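Local coordinates for protein demethyldecarbamoylnovobiocin O-methyltransferase (PDB 2WK1) that transfers a methyl group from S-adenosyl-L-methionine to the 4-hydroxyl of the noviose sugar, the penultimate step of novobiocin biosynthesis, at residues Ser143-Ile147 with Asn167-Ser173. Sequence-based numbering, arbitrary orientation.
Sequences SFQGI and NSVLAVS. With SAH (S-adenosyl-L-homocysteine), chain B.
N167 and I147 show how one asparagine amide can grip the backbone of a single residue through both its acceptor and its donor. CB of N167 leaves the short helix 167-170 toward the loop, with CG anti to the carbonyl carbon (chi1 -74°). CG of N167 lies 3.7 Å from CA of G146. OD1 of N167 then accepts from the backbone N of I147 at 2.9 Å, a bent bond whose donor is tilted 29° from the carbonyl plane, while ND2 gives a nearly straight bond (176°) to I147 O, meeting a lone pair in the carbonyl plane. Two bonds thus fix the rotation of the amide. OD1 of N167 also lies 3.5 Å from CA of G146, a glycine with positive phi.

The 143-147 loop follows strand 138-142 of the Rossmann-like methyltransferase sheet, and here, as is usual in that fold, the loop after the second strand receives the adenosine. S143 N donates to N3 of the adenine at 3.0 Å. Its side chain organises the turn: OG accepts from Q145 N, forming an ST turn, and donates to G146 O in that carbonyl's plane.

Beside the ribose hydroxyls, a water joins the two segments, accepting from G146 N and V172 N and bonded to L170 O. The oxygen of this water lies 3.1 Å from O2' of S-adenosylhomocysteine. Apolar contact flanks this polar core: the CD1 methyls of I147 and L170 meet tightly at 3.3 Å, and A171 CB rests on the Q145-G146 peptide. At the other end, V172 O sits at the edge of the F144 ring, near its plane, 3.6 Å from CD1, while V177 of helix 174-183 and F193 of strand 191-195 also touch the phenylalanine side chain.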
loop_
_atom_site.group_PDB
_atom_site.type_symbol
_atom_site.label_atom_id
_atom_site.label_comp_id
_atom_site.label_asym_id
_atom_site.label_seq_id
_atom_site.Cartn_x
_atom_site.Cartn_y
_atom_site.Cartn_z
ATOM N N SER A 143 17.531 16.423 9.548
ATOM C CA SER A 143 18.222 17.443 8.770
ATOM C C SER A 143 17.605 17.671 7.394
ATOM O O SER A 143 17.736 18.752 6.833
ATOM C CB SER A 143 19.678 17.066 8.573
ATOM O OG SER A 143 19.745 15.940 7.718
ATOM N N PHE A 144 16.960 16.642 6.852
ATOM C CA PHE A 144 16.498 16.575 5.479
ATOM C C PHE A 144 17.656 16.760 4.516
ATOM O O PHE A 144 17.451 17.106 3.371
ATOM C CB PHE A 144 15.311 17.522 5.257
ATOM C CG PHE A 144 14.145 17.213 6.164
ATOM C CD1 PHE A 144 13.334 16.115 5.905
ATOM C CD2 PHE A 144 13.873 17.988 7.281
ATOM C CE1 PHE A 144 12.293 15.789 6.735
ATOM C CE2 PHE A 144 12.800 17.686 8.102
ATOM C CZ PHE A 144 12.023 16.575 7.839
ATOM N N GLN A 145 18.865 16.455 5.006
ATOM C CA GLN A 145 20.122 16.587 4.262
ATOM C C GLN A 145 21.043 15.398 4.541
ATOM O O GLN A 145 22.234 15.430 4.203
ATOM C CB GLN A 145 20.879 17.891 4.687
ATOM C CG GLN A 145 20.098 19.176 4.467
ATOM C CD GLN A 145 20.906 20.477 4.663
ATOM O OE1 GLN A 145 20.444 21.551 4.272
ATOM N NE2 GLN A 145 22.078 20.383 5.244
ATOM N N GLY A 146 20.518 14.338 5.151
ATOM C CA GLY A 146 21.328 13.198 5.512
ATOM C C GLY A 146 22.114 13.363 6.812
ATOM O O GLY A 146 21.923 14.272 7.608
ATOM N N ILE A 147 22.998 12.409 7.036
ATOM C CA ILE A 147 23.806 12.349 8.237
ATOM C C ILE A 147 24.882 13.460 8.209
ATOM O O ILE A 147 25.461 13.710 7.166
ATOM C CB ILE A 147 24.445 10.944 8.313
ATOM C CG1 ILE A 147 23.347 9.869 8.515
ATOM C CG2 ILE A 147 25.506 10.862 9.412
ATOM C CD1 ILE A 147 23.888 8.426 8.527
ATOM N N ASN A 167 25.073 9.562 2.207
ATOM C CA ASN A 167 24.009 10.543 1.958
ATOM C C ASN A 167 23.369 10.520 0.579
ATOM O O ASN A 167 22.254 11.007 0.412
ATOM C CB ASN A 167 24.475 11.935 2.359
ATOM C CG ASN A 167 24.522 12.105 3.889
ATOM O OD1 ASN A 167 24.047 11.254 4.637
ATOM N ND2 ASN A 167 25.120 13.200 4.336
ATOM N N SER A 168 24.033 9.917 -0.415
ATOM C CA SER A 168 23.371 9.761 -1.713
ATOM C C SER A 168 22.036 9.033 -1.567
ATOM O O SER A 168 21.072 9.331 -2.282
ATOM C CB SER A 168 24.270 9.019 -2.705
ATOM O OG SER A 168 24.704 7.773 -2.198
ATOM N N VAL A 169 21.984 8.099 -0.622
ATOM C CA VAL A 169 20.735 7.409 -0.290
ATOM C C VAL A 169 20.010 8.056 0.897
ATOM O O VAL A 169 18.780 8.183 0.874
ATOM C CB VAL A 169 20.953 5.924 0.050
ATOM C CG1 VAL A 169 19.626 5.274 0.503
ATOM C CG2 VAL A 169 21.532 5.140 -1.149
ATOM N N LEU A 170 20.763 8.459 1.914
ATOM C CA LEU A 170 20.165 8.875 3.185
ATOM C C LEU A 170 19.620 10.289 3.236
ATOM O O LEU A 170 18.789 10.566 4.115
ATOM C CB LEU A 170 21.110 8.675 4.348
ATOM C CG LEU A 170 21.556 7.245 4.626
ATOM C CD1 LEU A 170 22.548 7.223 5.761
ATOM C CD2 LEU A 170 20.402 6.281 4.869
ATOM N N ALA A 171 20.061 11.173 2.346
ATOM C CA ALA A 171 19.517 12.530 2.268
ATOM C C ALA A 171 18.205 12.539 1.514
ATOM O O ALA A 171 18.159 12.224 0.322
ATOM C CB ALA A 171 20.528 13.473 1.611
ATOM N N VAL A 172 17.137 12.924 2.200
ATOM C CA VAL A 172 15.814 13.025 1.595
ATOM C C VAL A 172 15.235 14.367 1.999
ATOM O O VAL A 172 15.141 14.679 3.195
ATOM C CB VAL A 172 14.871 11.887 2.042
ATOM C CG1 VAL A 172 13.517 12.050 1.391
ATOM C CG2 VAL A 172 15.489 10.506 1.730
ATOM N N SER A 173 14.810 15.148 1.016
ATOM C CA SER A 173 14.333 16.495 1.274
ATOM C C SER A 173 13.000 16.519 2.016
ATOM O O SER A 173 12.210 15.567 1.975
ATOM C CB SER A 173 14.160 17.251 -0.047
ATOM O OG SER A 173 13.032 16.779 -0.749
HETATM N N SAH B . 13.641 6.086 10.557
HETATM C CA SAH B . 13.940 6.031 9.085
HETATM C CB SAH B . 15.437 5.805 8.862
HETATM C CG SAH B . 16.311 6.951 9.352
HETATM S SD SAH B . 17.854 7.042 8.433
HETATM C C SAH B . 13.045 5.037 8.400
HETATM O O SAH B . 13.379 4.547 7.314
HETATM O OXT SAH B . 11.946 4.797 8.882
HETATM C "C5'" SAH B . 18.793 8.210 9.436
HETATM C "C4'" SAH B . 18.218 9.642 9.369
HETATM O "O4'" SAH B . 18.806 10.415 10.445
HETATM C "C3'" SAH B . 18.485 10.386 8.060
HETATM O "O3'" SAH B . 17.270 10.867 7.457
HETATM C "C2'" SAH B . 19.416 11.536 8.501
HETATM O "O2'" SAH B . 19.274 12.749 7.760
HETATM C "C1'" SAH B . 19.038 11.746 9.972
HETATM N N9 SAH B . 20.068 12.289 10.860
HETATM C C8 SAH B . 21.068 11.567 11.429
HETATM N N7 SAH B . 21.770 12.330 12.303
HETATM C C5 SAH B . 21.183 13.553 12.303
HETATM C C6 SAH B . 21.384 14.784 13.026
HETATM N N6 SAH B . 22.371 14.889 13.899
HETATM N N1 SAH B . 20.551 15.802 12.783
HETATM C C2 SAH B . 19.518 15.692 11.927
HETATM N N3 SAH B . 19.255 14.593 11.212
HETATM C C4 SAH B . 20.047 13.517 11.401
HETATM O O HOH W 1 17.645 13.079 5.096
#